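Local coordinates for protein myosin regulatory light chain, striated adductor muscle (Argopecten irradians, PDB 1WDC) that serves as the calcium-regulating light chain of molluscan striated muscle myosin, conferring calcium-dependent binding and calcium-dependent Mg-ATPase activity, at residues I89-A94 and F139-T145. Sequence-based numbering, arbitrary orientation.
Sequences IRNAFA and FDYVKFT
F93 lays its CB over one face of the Y141 ring, 3.8 Å from the centroid, and Y141 CB returns the contact over one face of the F93 ring at a similar height, so two CH-pi contacts run in opposite senses. The ring planes are only 18° apart, yet their centroids lie 5.5 Å from each other, too far slid for a stack. Y141 reaches this place with CG between its backbone N and carbonyl carbon (chi1 68°), which lays its ring beside helix 86-94, where the hydroxyl meets A94 CB and hydrogen-bonds D97. The far end of the F93 ring completes an aromatic cluster: CE1 meets the edge of the F139 ring at CE2 (3.7 Å), and CZ touches F144 CD2, the F93 and F144 rings rim to rim and nearly perpendicular. With an alanine in place of F93, Y141 CB would lose the ring face beneath it and a gap would probably open beside F139 and F144. T145 OG1 lies 3.6 Å from F93 CD2, but its polar need is met within its own helix by Y141 O at 2.6 Å; T145 CG2 packs on I89 CB. At the margin, R90 CD touches V142 CG1, and a water joins R90 NE (2.9 Å) to V142 O. The two short helical segments run nearly antiparallel, at 152°, joining the first and last helices of the C-terminal lobe, an EF-hand-like pair of helix-loop-helix units, away from the magnesium ion site in the other lobe; I109 of helix 106-115 also packs on F93. With no direct hydrogen bond across the segments, the chemistry implies cohesion through apolar and aromatic contact, supplemented by one water bridge.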
loop_
_atom_site.group_PDB
_atom_site.type_symbol
_atom_site.label_atom_id
_atom_site.label_comp_id
_atom_site.label_asym_id
_atom_site.label_seq_id
_atom_site.Cartn_x
_atom_site.Cartn_y
_atom_site.Cartn_z
ATOM N N ILE B 89 7.025 -3.412 11.547
ATOM C CA ILE B 89 6.839 -4.316 10.412
ATOM C C ILE B 89 5.556 -5.143 10.539
ATOM O O ILE B 89 4.795 -5.250 9.591
ATOM C CB ILE B 89 8.054 -5.286 10.230
ATOM C CG1 ILE B 89 9.380 -4.501 10.130
ATOM C CG2 ILE B 89 7.855 -6.147 8.952
ATOM C CD1 ILE B 89 10.647 -5.372 10.223
ATOM N N ARG B 90 5.284 -5.662 11.722
ATOM C CA ARG B 90 4.015 -6.348 11.947
ATOM C C ARG B 90 2.756 -5.467 11.756
ATOM O O ARG B 90 1.790 -5.890 11.110
ATOM C CB ARG B 90 4.009 -6.978 13.324
ATOM C CG ARG B 90 3.062 -8.141 13.407
ATOM C CD ARG B 90 2.947 -8.630 14.825
ATOM N NE ARG B 90 4.207 -8.537 15.555
ATOM C CZ ARG B 90 4.382 -7.740 16.601
ATOM N NH1 ARG B 90 3.470 -6.817 16.895
ATOM N NH2 ARG B 90 5.493 -7.815 17.306
ATOM N N ASN B 91 2.825 -4.210 12.197
ATOM C CA ASN B 91 1.738 -3.272 11.982
ATOM C C ASN B 91 1.539 -2.863 10.566
ATOM O O ASN B 91 0.437 -2.464 10.215
ATOM C CB ASN B 91 1.916 -2.016 12.816
ATOM C CG ASN B 91 1.669 -2.257 14.276
ATOM O OD1 ASN B 91 2.070 -1.465 15.127
ATOM N ND2 ASN B 91 1.039 -3.371 14.589
ATOM N N ALA B 92 2.607 -2.836 9.766
ATOM C CA ALA B 92 2.484 -2.489 8.354
ATOM C C ALA B 92 1.677 -3.548 7.629
ATOM O O ALA B 92 0.859 -3.221 6.792
ATOM C CB ALA B 92 3.864 -2.338 7.694
ATOM N N PHE B 93 1.953 -4.819 7.923
ATOM C CA PHE B 93 1.233 -5.988 7.359
ATOM C C PHE B 93 -0.262 -5.967 7.790
ATOM O O PHE B 93 -1.176 -6.301 7.006
ATOM C CB PHE B 93 1.884 -7.305 7.871
ATOM C CG PHE B 93 3.076 -7.815 7.039
ATOM C CD1 PHE B 93 2.914 -8.243 5.719
ATOM C CD2 PHE B 93 4.329 -8.001 7.630
ATOM C CE1 PHE B 93 3.963 -8.855 5.004
ATOM C CE2 PHE B 93 5.391 -8.618 6.904
ATOM C CZ PHE B 93 5.195 -9.039 5.598
ATOM N N ALA B 94 -0.469 -5.631 9.066
ATOM C CA ALA B 94 -1.767 -5.597 9.699
ATOM C C ALA B 94 -2.696 -4.567 9.098
ATOM O O ALA B 94 -3.898 -4.794 9.041
ATOM C CB ALA B 94 -1.607 -5.368 11.160
ATOM N N PHE B 139 -0.587 -16.902 4.299
ATOM C CA PHE B 139 0.722 -16.401 4.720
ATOM C C PHE B 139 0.686 -15.855 6.168
ATOM O O PHE B 139 -0.169 -15.023 6.512
ATOM C CB PHE B 139 1.149 -15.326 3.704
ATOM C CG PHE B 139 2.392 -14.559 4.074
ATOM C CD1 PHE B 139 3.638 -14.992 3.637
ATOM C CD2 PHE B 139 2.287 -13.312 4.688
ATOM C CE1 PHE B 139 4.735 -14.205 3.795
ATOM C CE2 PHE B 139 3.377 -12.504 4.848
ATOM C CZ PHE B 139 4.611 -12.940 4.400
ATOM N N ASP B 140 1.550 -16.399 7.029
ATOM C CA ASP B 140 1.655 -15.989 8.432
ATOM C C ASP B 140 2.655 -14.802 8.619
ATOM O O ASP B 140 3.816 -14.982 8.982
ATOM C CB ASP B 140 2.051 -17.225 9.281
ATOM C CG ASP B 140 2.004 -16.969 10.793
ATOM O OD1 ASP B 140 1.933 -15.807 11.221
ATOM O OD2 ASP B 140 2.061 -17.935 11.575
ATOM N N TYR B 141 2.144 -13.579 8.527
ATOM C CA TYR B 141 2.993 -12.411 8.601
ATOM C C TYR B 141 3.549 -12.142 9.989
ATOM O O TYR B 141 4.479 -11.349 10.149
ATOM C CB TYR B 141 2.280 -11.184 8.058
ATOM C CG TYR B 141 1.107 -10.669 8.874
ATOM C CD1 TYR B 141 1.317 -9.916 10.045
ATOM C CD2 TYR B 141 -0.223 -10.865 8.444
ATOM C CE1 TYR B 141 0.243 -9.424 10.784
ATOM C CE2 TYR B 141 -1.298 -10.316 9.158
ATOM C CZ TYR B 141 -1.046 -9.620 10.330
ATOM O OH TYR B 141 -2.058 -9.072 11.054
ATOM N N VAL B 142 2.942 -12.722 11.011
ATOM C CA VAL B 142 3.467 -12.496 12.337
ATOM C C VAL B 142 4.756 -13.304 12.428
ATOM O O VAL B 142 5.795 -12.772 12.816
ATOM C CB VAL B 142 2.485 -12.915 13.441
ATOM C CG1 VAL B 142 3.101 -12.681 14.766
ATOM C CG2 VAL B 142 1.220 -12.107 13.367
ATOM N N LYS B 143 4.738 -14.507 11.859
ATOM C CA LYS B 143 5.876 -15.396 11.965
ATOM C C LYS B 143 6.932 -14.992 11.019
ATOM O O LYS B 143 8.092 -15.227 11.277
ATOM C CB LYS B 143 5.505 -16.839 11.660
ATOM C CG LYS B 143 5.539 -17.733 12.891
ATOM C CD LYS B 143 6.416 -17.114 14.036
ATOM C CE LYS B 143 5.574 -16.317 15.072
ATOM N NZ LYS B 143 6.358 -15.285 15.858
ATOM N N PHE B 144 6.508 -14.626 9.823
ATOM C CA PHE B 144 7.419 -14.090 8.836
ATOM C C PHE B 144 8.189 -12.856 9.367
ATOM O O PHE B 144 9.374 -12.683 9.085
ATOM C CB PHE B 144 6.645 -13.722 7.581
ATOM C CG PHE B 144 7.502 -13.123 6.509
ATOM C CD1 PHE B 144 8.221 -13.935 5.646
ATOM C CD2 PHE B 144 7.575 -11.739 6.345
ATOM C CE1 PHE B 144 8.991 -13.371 4.626
ATOM C CE2 PHE B 144 8.339 -11.183 5.337
ATOM C CZ PHE B 144 9.044 -11.994 4.478
ATOM N N THR B 145 7.509 -11.967 10.080
ATOM C CA THR B 145 8.175 -10.803 10.645
ATOM C C THR B 145 9.262 -11.195 11.653
ATOM O O THR B 145 10.379 -10.691 11.558
ATOM C CB THR B 145 7.159 -9.859 11.304
ATOM O OG1 THR B 145 6.212 -9.411 10.319
ATOM C CG2 THR B 145 7.860 -8.669 11.907
HETATM O O HOH W 1 6.151 -10.598 14.852
#